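Local coordinates for putative fimbrium anchoring subunit Fim4B (PDB 5CAG), which probably anchors a fimbrium to the outer membrane of a human gut bacterium, as a putative lipoprotein of the FimB/Mfa2 family, at residues Lys145-Ala150 with Phe202-Gln207. Numbering follows the deposited sequence.
Sequences KKYSFA and FTAFKQ. With SO4 (sulfate ion), chain D.
Y147 lies against F202 where strand 134-154 pairs antiparallel with the end of strand 197-205. The contact is tight here: CB of Y147 sits over one face of the F202 ring, 3.7 Å from its centroid, a CH-pi contact displaced toward the rim. The two rings run almost parallel, planes 9° apart, yet slid until they barely overlap. Because CG of Y147 lies beside the backbone N (chi1 -55°), its ring leans back toward K145, its edge toward CA of T203 and CE1 4.0 Å from CB of A204. F149 meets the F202 ring at its edge; F189 stacks on F202 from strand 187-193, which pairs with 197-205 on its other side.

Four backbone hydrogen bonds join the pairs Y147-F202 and K145-A204, Y147 N to F202 O measuring 2.8 Å. The face carrying K146 and T203 is looser. K146 only brushes T203, CG to CG2 4.1 Å, then stretches away until NZ donates a hydrogen bond to sulfate O4 at 3.0 Å; T30 also holds this ion. Where the pairing ends, K145 and K206 cross at about a right angle, CG to CG 3.8 Å, and K206 NZ reaches E141 (salt bridge) and S142 O (hydrogen bond). Apolar ring packing thus contrasts with lysines whose charge is met by E141 or, for K146, a sulfate probably borrowed from the crystallisation liquor.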
ATOM      1  N   LYS A 145       0.125  -0.128  -6.203  1.00 69.88           N
ATOM      2  CA  LYS A 145       0.438   0.207  -7.603  1.00 69.02           C
ATOM      3  C   LYS A 145       1.951   0.474  -7.739  1.00 73.79           C
ATOM      4  O   LYS A 145       2.515   1.157  -6.886  1.00 73.72           O
ATOM      5  CB  LYS A 145      -0.376   1.443  -8.099  1.00 69.89           C
ATOM      6  CG  LYS A 145      -1.895   1.247  -8.359  1.00 63.62           C
ATOM      7  CD  LYS A 145      -2.522   2.388  -9.239  1.00 75.24           C
ATOM      8  CE  LYS A 145      -3.976   2.191  -9.734  1.00 97.18           C
ATOM      9  NZ  LYS A 145      -5.029   2.995  -8.990  1.00102.43           N
ATOM     10  N   LYS A 146       2.611  -0.091  -8.775  1.00 70.66           N
ATOM     11  CA  LYS A 146       4.026   0.178  -9.068  1.00 70.22           C
ATOM     12  C   LYS A 146       4.124   1.311 -10.099  1.00 77.55           C
ATOM     13  O   LYS A 146       3.336   1.354 -11.053  1.00 78.23           O
ATOM     14  CB  LYS A 146       4.759  -1.045  -9.629  1.00 71.84           C
ATOM     15  CG  LYS A 146       4.793  -2.302  -8.785  1.00 83.38           C
ATOM     16  CD  LYS A 146       5.263  -3.459  -9.679  1.00 93.12           C
ATOM     17  CE  LYS A 146       5.254  -4.820  -9.026  1.00115.67           C
ATOM     18  NZ  LYS A 146       5.246  -5.923 -10.034  1.00130.96           N
ATOM     19  N   TYR A 147       5.117   2.188  -9.941  1.00 75.15           N
ATOM     20  CA  TYR A 147       5.399   3.292 -10.858  1.00 75.94           C
ATOM     21  C   TYR A 147       6.889   3.330 -11.191  1.00 79.71           C
ATOM     22  O   TYR A 147       7.723   2.885 -10.394  1.00 80.06           O
ATOM     23  CB  TYR A 147       4.992   4.627 -10.252  1.00 77.62           C
ATOM     24  CG  TYR A 147       3.559   4.749  -9.793  1.00 79.92           C
ATOM     25  CD1 TYR A 147       3.179   4.337  -8.519  1.00 80.26           C
ATOM     26  CD2 TYR A 147       2.616   5.421 -10.567  1.00 82.46           C
ATOM     27  CE1 TYR A 147       1.874   4.500  -8.063  1.00 80.13           C
ATOM     28  CE2 TYR A 147       1.307   5.601 -10.118  1.00 83.68           C
ATOM     29  CZ  TYR A 147       0.939   5.138  -8.862  1.00 87.14           C
ATOM     30  OH  TYR A 147      -0.356   5.297  -8.409  1.00 84.39           O
ATOM     31  N   SER A 148       7.217   3.860 -12.364  1.00 75.42           N
ATOM     32  CA  SER A 148       8.583   4.053 -12.835  1.00 75.56           C
ATOM     33  C   SER A 148       8.598   5.267 -13.749  1.00 82.68           C
ATOM     34  O   SER A 148       7.574   5.581 -14.359  1.00 84.56           O
ATOM     35  CB  SER A 148       9.106   2.812 -13.562  1.00 79.28           C
ATOM     36  OG  SER A 148       8.496   2.583 -14.826  1.00 91.31           O
ATOM     37  N   PHE A 149       9.734   5.955 -13.852  1.00 79.02           N
ATOM     38  CA  PHE A 149       9.878   7.085 -14.768  1.00 80.11           C
ATOM     39  C   PHE A 149      11.342   7.302 -15.099  1.00 84.62           C
ATOM     40  O   PHE A 149      12.239   6.750 -14.447  1.00 82.40           O
ATOM     41  CB  PHE A 149       9.265   8.375 -14.193  1.00 81.63           C
ATOM     42  CG  PHE A 149      10.065   8.987 -13.066  1.00 82.02           C
ATOM     43  CD1 PHE A 149      11.087   9.895 -13.326  1.00 85.25           C
ATOM     44  CD2 PHE A 149       9.813   8.643 -11.745  1.00 81.86           C
ATOM     45  CE1 PHE A 149      11.853  10.426 -12.290  1.00 84.59           C
ATOM     46  CE2 PHE A 149      10.563   9.205 -10.709  1.00 83.60           C
ATOM     47  CZ  PHE A 149      11.582  10.084 -10.992  1.00 81.86           C
ATOM     48  N   ALA A 150      11.571   8.131 -16.105  1.00 83.51           N
ATOM     49  CA  ALA A 150      12.897   8.554 -16.507  1.00 84.73           C
ATOM     50  C   ALA A 150      12.818  10.014 -16.942  1.00 90.33           C
ATOM     51  O   ALA A 150      11.856  10.401 -17.609  1.00 90.61           O
ATOM     52  CB  ALA A 150      13.432   7.668 -17.618  1.00 86.83           C
ATOM     53  N   PHE A 202       9.076   3.432  -7.862  1.00 72.15           N
ATOM     54  CA  PHE A 202       8.428   3.613  -6.572  1.00 69.60           C
ATOM     55  C   PHE A 202       7.046   2.976  -6.586  1.00 75.14           C
ATOM     56  O   PHE A 202       6.595   2.497  -7.628  1.00 76.45           O
ATOM     57  CB  PHE A 202       8.374   5.096  -6.170  1.00 70.78           C
ATOM     58  CG  PHE A 202       7.511   5.968  -7.031  1.00 72.29           C
ATOM     59  CD1 PHE A 202       8.021   6.559  -8.184  1.00 75.70           C
ATOM     60  CD2 PHE A 202       6.192   6.216  -6.690  1.00 73.84           C
ATOM     61  CE1 PHE A 202       7.221   7.366  -8.992  1.00 77.01           C
ATOM     62  CE2 PHE A 202       5.389   7.014  -7.503  1.00 78.03           C
ATOM     63  CZ  PHE A 202       5.913   7.592  -8.645  1.00 76.73           C
ATOM     64  N   THR A 203       6.395   2.925  -5.419  1.00 70.73           N
ATOM     65  CA  THR A 203       5.066   2.335  -5.260  1.00 69.81           C
ATOM     66  C   THR A 203       4.211   3.179  -4.344  1.00 75.22           C
ATOM     67  O   THR A 203       4.744   3.932  -3.530  1.00 76.35           O
ATOM     68  CB  THR A 203       5.158   0.936  -4.661  1.00 69.69           C
ATOM     69  OG1 THR A 203       5.774   1.030  -3.383  1.00 70.04           O
ATOM     70  CG2 THR A 203       5.888  -0.046  -5.537  1.00 68.66           C
ATOM     71  N   ALA A 204       2.893   3.014  -4.437  1.00 70.56           N
ATOM     72  CA  ALA A 204       1.908   3.674  -3.596  1.00 70.26           C
ATOM     73  C   ALA A 204       0.652   2.816  -3.533  1.00 75.45           C
ATOM     74  O   ALA A 204       0.448   1.956  -4.396  1.00 75.02           O
ATOM     75  CB  ALA A 204       1.590   5.048  -4.151  1.00 71.67           C
ATOM     76  N   PHE A 205      -0.184   3.017  -2.508  1.00 72.35           N
ATOM     77  CA  PHE A 205      -1.435   2.285  -2.408  1.00 71.86           C
ATOM     78  C   PHE A 205      -2.414   2.800  -3.443  1.00 78.07           C
ATOM     79  O   PHE A 205      -2.325   3.969  -3.862  1.00 79.13           O
ATOM     80  CB  PHE A 205      -2.039   2.401  -0.997  1.00 73.91           C
ATOM     81  CG  PHE A 205      -1.270   1.639   0.057  1.00 74.63           C
ATOM     82  CD1 PHE A 205      -1.211   0.246   0.034  1.00 76.48           C
ATOM     83  CD2 PHE A 205      -0.573   2.309   1.054  1.00 76.25           C
ATOM     84  CE1 PHE A 205      -0.466  -0.459   0.996  1.00 76.06           C
ATOM     85  CE2 PHE A 205       0.168   1.600   2.011  1.00 77.88           C
ATOM     86  CZ  PHE A 205       0.206   0.222   1.979  1.00 74.76           C
ATOM     87  N   LYS A 206      -3.341   1.916  -3.884  1.00 75.01           N
ATOM     88  CA  LYS A 206      -4.449   2.260  -4.793  1.00 75.40           C
ATOM     89  C   LYS A 206      -5.312   3.333  -4.116  1.00 81.15           C
ATOM     90  O   LYS A 206      -5.462   3.301  -2.883  1.00 81.14           O
ATOM     91  CB  LYS A 206      -5.314   1.019  -5.096  1.00 76.12           C
ATOM     92  CG  LYS A 206      -4.841   0.145  -6.230  1.00 71.71           C
ATOM     93  CD  LYS A 206      -5.871  -0.946  -6.536  1.00 73.71           C
ATOM     94  CE  LYS A 206      -5.402  -1.839  -7.665  1.00 72.65           C
ATOM     95  NZ  LYS A 206      -6.114  -3.137  -7.700  1.00 70.93           N
ATOM     96  N   GLN A 207      -5.858   4.285  -4.881  1.00 79.12           N
ATOM     97  CA  GLN A 207      -6.710   5.315  -4.268  1.00 81.03           C
ATOM     98  C   GLN A 207      -7.979   4.658  -3.722  1.00 85.62           C
ATOM     99  O   GLN A 207      -8.460   5.008  -2.633  1.00 86.19           O
ATOM    100  CB  GLN A 207      -7.050   6.416  -5.279  1.00 84.14           C
ATOM    101  CG  GLN A 207      -7.267   7.780  -4.654  1.00107.57           C
ATOM    102  CD  GLN A 207      -7.761   8.741  -5.697  1.00140.00           C
ATOM    103  OE1 GLN A 207      -8.968   8.877  -5.910  1.00137.42           O
ATOM    104  NE2 GLN A 207      -6.840   9.376  -6.413  1.00139.38           N
TER
HETATM  105  S   SO4 D 403       4.028  -9.459  -8.148  1.00207.07           S
HETATM  106  O1  SO4 D 403       5.176  -9.267  -7.253  1.00206.72           O
HETATM  107  O2  SO4 D 403       3.952 -10.852  -8.578  1.00206.24           O
HETATM  108  O3  SO4 D 403       2.796  -9.082  -7.447  1.00206.71           O
HETATM  109  O4  SO4 D 403       4.188  -8.628  -9.338  1.00207.80           O